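Local atomic coordinates of beta-hexosaminidase (Neisseria gonorrhoeae, PDB entry 6JTJ), a protein that catalyses removal of terminal beta-linked N-acetylglucosamine from substrates, and probably works on peptidoglycan fragments during cell-wall recycling. Residues A103-H106 / Q112-I115; E116-L121 / A151-A156. One frame throughout, in Å; residues are numbered along the deposited sequence.

Contact 1 (103-106 with 112-115) and contact 2 (116-121 with 151-156) follow each other along the chain, with centres about 9 Å apart. They share an interface: Leu154 CD2 lies 3.7 Å from His106 CE1 and 3.8 Å from Phe114 CD2, so the helix of contact 2 packs against the rings of contact 1. A polar tie runs beside it: Gln112 OE1 probably accepts hydrogen bonds from both Leu121 N and Arg120 NH1, each at 2.9 Å. Contact 1 reaches the active site, Asp105 holding N-acetylglucosamine directly. Contact 2 is farther out, the Leu154 side chain being about 12 Å from the sugar, and joins the following loop to helix 136-155.

Contact 1 of 2, residues A103-H106 / Q112-I115; sequences AVDH and QRFI. With NAG (2-acetamido-2-deoxy-beta-D-glucopyranose), chain I.
Asp105 and Arg113 form the sugar-facing part of a contact between the end of barrel strand 101-108 and the loop after strand 111-112. Their side chains run alongside each other in the same direction, and a salt bridge of 2.9 Å joins Arg113 NH2 to Asp105 OD2. Carboxylate and guanidinium planes stand 89° apart, and the nitrogen comes from above the carboxylate plane. The turn of the arginine chain about CB-CG (chi2 -47°) brings its far end along the aspartate. OD2 has two further partners: it accepts from O6 of N-acetylglucosamine at 2.7 Å and from a water that also takes the Asp105 N and Arg113 NE protons. The other oxygen, OD1, receives the sugar's O4 hydroxyl at 2.8 Å, so the carboxylate spans O4 and O6.

Behind this polar end, His106 NE2 accepts a bond from Phe114 N (3.1 Å, N-H...N 158°), which comes in tilted from the ring plane and helps to set the imidazole's rotation, together with Gln112 CG over one face of the ring, 3.7 Å from its centroid, in a CH-pi contact. The imidazole edge is directed toward the Phe114 ring face in an offset edge-to-face pair with centroids 5.2 Å apart. Val104 CG2, placed anti to the backbone N, lies against both Arg113 CG and Phe114 CZ, the latter at 3.7 Å.

Outside the segments, Asp221 and Glu219 of the second subunit make salt bridges with Arg113, while Lys210 and His211 of the same chain also hydrogen-bond to the sugar. This arrangement at a strand end and its following loop, in which Asp105 binds O4 and O6 and Arg113, paired with OD2, helps to position the carboxylate, is consistent with the predicted substrate-binding site of NagZ glycosidases in family 3.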
ATOM      1  N   ALA C 103       5.708 -20.671   3.947  1.00 25.75           N
ATOM      2  CA  ALA C 103       5.774 -19.346   4.555  1.00 25.63           C
ATOM      3  C   ALA C 103       4.449 -18.611   4.490  1.00 24.58           C
ATOM      4  O   ALA C 103       3.536 -19.000   3.761  1.00 24.99           O
ATOM      5  CB  ALA C 103       6.857 -18.518   3.888  1.00 25.12           C
ATOM      6  N   VAL C 104       4.353 -17.564   5.308  1.00 25.78           N
ATOM      7  CA  VAL C 104       3.179 -16.685   5.354  1.00 26.42           C
ATOM      8  C   VAL C 104       3.602 -15.290   5.841  1.00 26.06           C
ATOM      9  O   VAL C 104       4.637 -15.134   6.489  1.00 25.58           O
ATOM     10  CB  VAL C 104       2.092 -17.262   6.285  1.00 26.92           C
ATOM     11  CG1 VAL C 104       2.515 -17.162   7.748  1.00 27.04           C
ATOM     12  CG2 VAL C 104       0.753 -16.580   6.070  1.00 27.17           C
ATOM     13  N   ASP C 105       2.818 -14.285   5.479  1.00 26.83           N
ATOM     14  CA  ASP C 105       2.987 -12.924   5.969  1.00 26.22           C
ATOM     15  C   ASP C 105       2.198 -12.713   7.266  1.00 26.55           C
ATOM     16  O   ASP C 105       1.033 -12.300   7.227  1.00 26.12           O
ATOM     17  CB  ASP C 105       2.516 -11.906   4.910  1.00 26.72           C
ATOM     18  CG  ASP C 105       3.350 -11.938   3.636  1.00 26.74           C
ATOM     19  OD1 ASP C 105       4.568 -11.700   3.739  1.00 30.37           O
ATOM     20  OD2 ASP C 105       2.790 -12.152   2.535  1.00 26.28           O
ATOM     21  N   HIS C 106       2.825 -13.022   8.405  1.00 26.16           N
ATOM     22  CA  HIS C 106       2.318 -12.592   9.708  1.00 25.84           C
ATOM     23  C   HIS C 106       3.271 -11.576  10.280  1.00 25.85           C
ATOM     24  O   HIS C 106       4.295 -11.930  10.862  1.00 27.95           O
ATOM     25  CB  HIS C 106       2.146 -13.759  10.687  1.00 25.93           C
ATOM     26  CG  HIS C 106       0.801 -14.411  10.613  1.00 24.97           C
ATOM     27  ND1 HIS C 106       0.216 -15.035  11.691  1.00 24.96           N
ATOM     28  CD2 HIS C 106      -0.071 -14.537   9.591  1.00 24.62           C
ATOM     29  CE1 HIS C 106      -0.967 -15.502  11.340  1.00 25.45           C
ATOM     30  NE2 HIS C 106      -1.162 -15.222  10.068  1.00 25.85           N
ATOM     31  N   GLN C 112      -1.828  -9.788   8.719  1.00 24.54           N
ATOM     32  CA  GLN C 112      -1.937 -11.060   9.426  1.00 24.94           C
ATOM     33  C   GLN C 112      -2.964 -11.908   8.687  1.00 24.49           C
ATOM     34  O   GLN C 112      -4.167 -11.621   8.735  1.00 25.45           O
ATOM     35  CB  GLN C 112      -2.381 -10.835  10.877  1.00 26.35           C
ATOM     36  CG  GLN C 112      -2.497 -12.142  11.642  1.00 26.73           C
ATOM     37  CD  GLN C 112      -2.918 -11.992  13.092  1.00 27.76           C
ATOM     38  OE1 GLN C 112      -2.853 -10.918  13.685  1.00 26.73           O
ATOM     39  NE2 GLN C 112      -3.379 -13.101  13.664  1.00 28.06           N
ATOM     40  N   ARG C 113      -2.494 -12.889   7.924  1.00 24.03           N
ATOM     41  CA  ARG C 113      -3.365 -13.661   7.033  1.00 26.38           C
ATOM     42  C   ARG C 113      -4.426 -14.460   7.771  1.00 27.61           C
ATOM     43  O   ARG C 113      -5.585 -14.496   7.364  1.00 30.91           O
ATOM     44  CB  ARG C 113      -2.546 -14.627   6.166  1.00 25.79           C
ATOM     45  CG  ARG C 113      -1.486 -13.989   5.295  1.00 25.23           C
ATOM     46  CD  ARG C 113      -1.985 -12.776   4.523  1.00 25.40           C
ATOM     47  NE  ARG C 113      -0.908 -12.257   3.685  1.00 25.30           N
ATOM     48  CZ  ARG C 113      -0.785 -10.989   3.282  1.00 24.53           C
ATOM     49  NH1 ARG C 113      -1.674 -10.064   3.628  1.00 24.69           N
ATOM     50  NH2 ARG C 113       0.256 -10.642   2.537  1.00 22.93           N
ATOM     51  N   PHE C 114      -4.016 -15.082   8.859  1.00 28.26           N
ATOM     52  CA  PHE C 114      -4.836 -16.063   9.548  1.00 28.72           C
ATOM     53  C   PHE C 114      -5.335 -15.444  10.845  1.00 28.49           C
ATOM     54  O   PHE C 114      -4.554 -15.171  11.750  1.00 25.76           O
ATOM     55  CB  PHE C 114      -4.038 -17.345   9.882  1.00 25.87           C
ATOM     56  CG  PHE C 114      -3.305 -17.948   8.730  1.00 25.47           C
ATOM     57  CD1 PHE C 114      -3.757 -17.823   7.433  1.00 27.12           C
ATOM     58  CD2 PHE C 114      -2.140 -18.656   8.953  1.00 26.40           C
ATOM     59  CE1 PHE C 114      -3.068 -18.405   6.383  1.00 27.38           C
ATOM     60  CE2 PHE C 114      -1.447 -19.245   7.905  1.00 25.46           C
ATOM     61  CZ  PHE C 114      -1.908 -19.117   6.622  1.00 26.63           C
ATOM     62  N   ILE C 115      -6.645 -15.252  10.938  1.00 30.95           N
ATOM     63  CA  ILE C 115      -7.232 -14.530  12.060  1.00 32.99           C
ATOM     64  C   ILE C 115      -7.914 -15.489  13.042  1.00 35.25           C
ATOM     65  O   ILE C 115      -7.513 -15.567  14.199  1.00 34.05           O
ATOM     66  CB  ILE C 115      -8.242 -13.487  11.554  1.00 32.66           C
ATOM     67  CG1 ILE C 115      -7.527 -12.455  10.687  1.00 33.96           C
ATOM     68  CG2 ILE C 115      -8.980 -12.823  12.706  1.00 31.59           C
ATOM     69  CD1 ILE C 115      -6.409 -11.676  11.368  1.00 32.63           C
TER
HETATM   70  C1  NAG I 401       5.092  -7.666  -1.074  1.00 49.64           C
HETATM   71  C2  NAG I 401       5.022  -6.978   0.297  1.00 48.63           C
HETATM   72  C3  NAG I 401       5.830  -7.750   1.314  1.00 47.41           C
HETATM   73  C4  NAG I 401       5.446  -9.228   1.308  1.00 47.08           C
HETATM   74  C5  NAG I 401       5.652  -9.843  -0.062  1.00 46.56           C
HETATM   75  C6  NAG I 401       5.092 -11.268  -0.116  1.00 46.47           C
HETATM   76  C7  NAG I 401       5.003  -4.532   0.822  1.00 55.58           C
HETATM   77  C8  NAG I 401       3.723  -4.750   1.514  1.00 55.02           C
HETATM   78  N2  NAG I 401       5.532  -5.630   0.271  1.00 50.48           N
HETATM   79  O1  NAG I 401       3.993  -7.279  -1.878  1.00 48.37           O
HETATM   80  O3  NAG I 401       5.633  -7.166   2.582  1.00 41.73           O
HETATM   81  O4  NAG I 401       6.161  -9.953   2.275  1.00 39.15           O
HETATM   82  O5  NAG I 401       4.948  -9.077  -1.017  1.00 49.95           O
HETATM   83  O6  NAG I 401       3.689 -11.324   0.083  1.00 41.56           O
HETATM   84  O7  NAG I 401       5.493  -3.392   0.745  1.00 51.89           O
HETATM   85  O   HOH W   1       1.088 -14.194   3.310  1.00 18.81           O

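Contact 2 of 2, residues E116-L121 / A151-A156; sequences EGFTRL and ATELSA
The carboxylate of Glu153 anchors the loop at Phe118-Thr119 to helix 136-155 in a partly buried contact, part polar and part apolar, on the outer, helical layer of the fold. Both its oxygens are used on one residue. OE1 accepts the Thr119 backbone N-H at 2.8 Å with an N-H...O angle of 154°, and OE2 accepts the hydroxyl of Thr119 OG1 at a short 2.5 Å. Each oxygen offers its syn lone pair, so the two bonds together fix the rotation of the carboxylate. The threonine torsion explains the pairing: with OG1 beside the backbone N (chi1 -57°), hydroxyl and amide face the same acceptor group.

The loop lies within the connection from strand 101-108 to the parallel strand 161-162, after the short strand 111-112, and helices 124-134 and 136-155 complete this beta-alpha-beta crossover, as in a beta/alpha barrel. Phe118 adds the apolar component. Its side chain and that of Glu153 run antiparallel alongside each other, ring and carboxylate planes 60° apart, bringing CD2 to 3.8 Å from Glu153 CB. Farther along the ring, CE2 lies 3.7 Å from the backbone Glu153 O and 3.8 Å from Leu154 CD2, the leucine lying roughly perpendicular to the phenylalanine. Helix 369-382 closes over the polar end, where Gln375 NE2 also bonds to Glu153 OE2 and Val378 and Ala379 touch Thr119.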
ATOM      1  N   GLU C 116      -8.924 -16.222  12.574  1.00 41.61           N
ATOM      2  CA  GLU C 116      -9.729 -17.062  13.468  1.00 47.44           C
ATOM      3  C   GLU C 116      -8.903 -18.179  14.092  1.00 43.95           C
ATOM      4  O   GLU C 116      -8.264 -18.949  13.392  1.00 46.17           O
ATOM      5  CB  GLU C 116     -10.929 -17.652  12.730  1.00 54.89           C
ATOM      6  CG  GLU C 116     -11.911 -18.374  13.652  1.00 62.92           C
ATOM      7  CD  GLU C 116     -12.933 -19.229  12.919  1.00 69.35           C
ATOM      8  OE1 GLU C 116     -14.051 -19.452  13.461  1.00 76.36           O
ATOM      9  OE2 GLU C 116     -12.620 -19.709  11.811  1.00 72.40           O
ATOM     10  N   GLY C 117      -8.901 -18.241  15.420  1.00 41.28           N
ATOM     11  CA  GLY C 117      -8.150 -19.253  16.148  1.00 40.84           C
ATOM     12  C   GLY C 117      -6.733 -18.837  16.484  1.00 41.52           C
ATOM     13  O   GLY C 117      -6.016 -19.578  17.161  1.00 37.74           O
ATOM     14  N   PHE C 118      -6.327 -17.639  16.045  1.00 37.71           N
ATOM     15  CA  PHE C 118      -4.994 -17.104  16.336  1.00 34.49           C
ATOM     16  C   PHE C 118      -5.138 -15.931  17.274  1.00 32.79           C
ATOM     17  O   PHE C 118      -6.158 -15.245  17.262  1.00 38.71           O
ATOM     18  CB  PHE C 118      -4.302 -16.644  15.023  1.00 32.74           C
ATOM     19  CG  PHE C 118      -3.722 -17.769  14.216  1.00 29.53           C
ATOM     20  CD1 PHE C 118      -4.521 -18.535  13.392  1.00 28.56           C
ATOM     21  CD2 PHE C 118      -2.361 -18.052  14.278  1.00 30.19           C
ATOM     22  CE1 PHE C 118      -3.989 -19.585  12.666  1.00 28.29           C
ATOM     23  CE2 PHE C 118      -1.813 -19.093  13.542  1.00 30.41           C
ATOM     24  CZ  PHE C 118      -2.627 -19.866  12.740  1.00 29.27           C
ATOM     25  N   THR C 119      -4.113 -15.660  18.063  1.00 31.43           N
ATOM     26  CA  THR C 119      -4.034 -14.408  18.783  1.00 32.17           C
ATOM     27  C   THR C 119      -3.909 -13.284  17.756  1.00 34.01           C
ATOM     28  O   THR C 119      -3.131 -13.403  16.813  1.00 29.00           O
ATOM     29  CB  THR C 119      -2.795 -14.348  19.663  1.00 34.24           C
ATOM     30  OG1 THR C 119      -2.826 -15.457  20.539  1.00 38.24           O
ATOM     31  CG2 THR C 119      -2.738 -13.073  20.480  1.00 32.20           C
ATOM     32  N   ARG C 120      -4.689 -12.212  17.936  1.00 33.37           N
ATOM     33  CA  ARG C 120      -4.581 -11.040  17.077  1.00 31.93           C
ATOM     34  C   ARG C 120      -3.308 -10.292  17.424  1.00 28.11           C
ATOM     35  O   ARG C 120      -3.073  -9.959  18.570  1.00 34.07           O
ATOM     36  CB  ARG C 120      -5.803 -10.134  17.237  1.00 32.51           C
ATOM     37  CG  ARG C 120      -5.928  -9.074  16.152  1.00 32.95           C
ATOM     38  CD  ARG C 120      -6.393  -9.679  14.838  1.00 32.49           C
ATOM     39  NE  ARG C 120      -6.615  -8.648  13.826  1.00 35.25           N
ATOM     40  CZ  ARG C 120      -5.680  -8.103  13.049  1.00 35.34           C
ATOM     41  NH1 ARG C 120      -4.409  -8.487  13.133  1.00 37.20           N
ATOM     42  NH2 ARG C 120      -6.025  -7.156  12.176  1.00 33.99           N
ATOM     43  N   LEU C 121      -2.475 -10.038  16.427  1.00 26.93           N
ATOM     44  CA  LEU C 121      -1.168  -9.430  16.647  1.00 26.05           C
ATOM     45  C   LEU C 121      -1.230  -7.917  16.476  1.00 24.89           C
ATOM     46  O   LEU C 121      -1.935  -7.426  15.594  1.00 26.25           O
ATOM     47  CB  LEU C 121      -0.152 -10.005  15.663  1.00 24.99           C
ATOM     48  CG  LEU C 121       0.063 -11.515  15.735  1.00 25.93           C
ATOM     49  CD1 LEU C 121       0.739 -12.003  14.467  1.00 26.98           C
ATOM     50  CD2 LEU C 121       0.873 -11.900  16.956  1.00 27.17           C
ATOM     51  N   ALA C 151       5.151 -16.767  16.171  1.00 26.64           N
ATOM     52  CA  ALA C 151       5.821 -17.923  15.593  1.00 27.31           C
ATOM     53  C   ALA C 151       5.230 -19.240  16.102  1.00 28.04           C
ATOM     54  O   ALA C 151       4.960 -20.142  15.309  1.00 28.43           O
ATOM     55  CB  ALA C 151       7.323 -17.866  15.884  1.00 27.08           C
ATOM     56  N   THR C 152       5.007 -19.339  17.409  1.00 29.48           N
ATOM     57  CA  THR C 152       4.553 -20.600  17.997  1.00 30.89           C
ATOM     58  C   THR C 152       3.206 -21.035  17.424  1.00 34.68           C
ATOM     59  O   THR C 152       3.028 -22.189  17.068  1.00 34.37           O
ATOM     60  CB  THR C 152       4.476 -20.528  19.530  1.00 30.89           C
ATOM     61  OG1 THR C 152       5.746 -20.138  20.071  1.00 29.72           O
ATOM     62  CG2 THR C 152       4.099 -21.897  20.100  1.00 34.10           C
ATOM     63  N   GLU C 153       2.264 -20.109  17.307  1.00 36.14           N
ATOM     64  CA  GLU C 153       0.950 -20.465  16.816  1.00 34.06           C
ATOM     65  C   GLU C 153       1.034 -20.937  15.380  1.00 37.95           C
ATOM     66  O   GLU C 153       0.274 -21.824  14.969  1.00 34.83           O
ATOM     67  CB  GLU C 153      -0.023 -19.285  16.966  1.00 37.65           C
ATOM     68  CG  GLU C 153      -0.313 -18.951  18.417  1.00 39.69           C
ATOM     69  CD  GLU C 153      -1.326 -17.830  18.613  1.00 44.72           C
ATOM     70  OE1 GLU C 153      -1.794 -17.224  17.640  1.00 43.73           O
ATOM     71  OE2 GLU C 153      -1.650 -17.530  19.772  1.00 50.09           O
ATOM     72  N   LEU C 154       1.933 -20.334  14.597  1.00 36.94           N
ATOM     73  CA  LEU C 154       2.087 -20.752  13.210  1.00 37.52           C
ATOM     74  C   LEU C 154       2.812 -22.084  13.132  1.00 34.90           C
ATOM     75  O   LEU C 154       2.463 -22.931  12.312  1.00 31.84           O
ATOM     76  CB  LEU C 154       2.844 -19.704  12.395  1.00 38.30           C
ATOM     77  CG  LEU C 154       2.106 -18.419  12.053  1.00 39.24           C
ATOM     78  CD1 LEU C 154       3.108 -17.419  11.499  1.00 40.73           C
ATOM     79  CD2 LEU C 154       0.995 -18.679  11.051  1.00 39.90           C
ATOM     80  N   SER C 155       3.805 -22.266  13.993  1.00 34.83           N
ATOM     81  CA  SER C 155       4.563 -23.510  14.024  1.00 39.53           C
ATOM     82  C   SER C 155       3.661 -24.718  14.312  1.00 39.60           C
ATOM     83  O   SER C 155       3.844 -25.782  13.741  1.00 34.68           O
ATOM     84  CB  SER C 155       5.676 -23.427  15.063  1.00 40.11           C
ATOM     85  OG  SER C 155       6.613 -22.428  14.732  1.00 43.28           O
ATOM     86  N   ALA C 156       2.654 -24.512  15.160  1.00 41.12           N
ATOM     87  CA  ALA C 156       1.667 -25.552  15.464  1.00 39.46           C
ATOM     88  C   ALA C 156       0.894 -26.005  14.253  1.00 42.35           C
ATOM     89  O   ALA C 156       0.313 -27.092  14.283  1.00 42.01           O
ATOM     90  CB  ALA C 156       0.696 -25.061  16.515  1.00 40.50           C
TER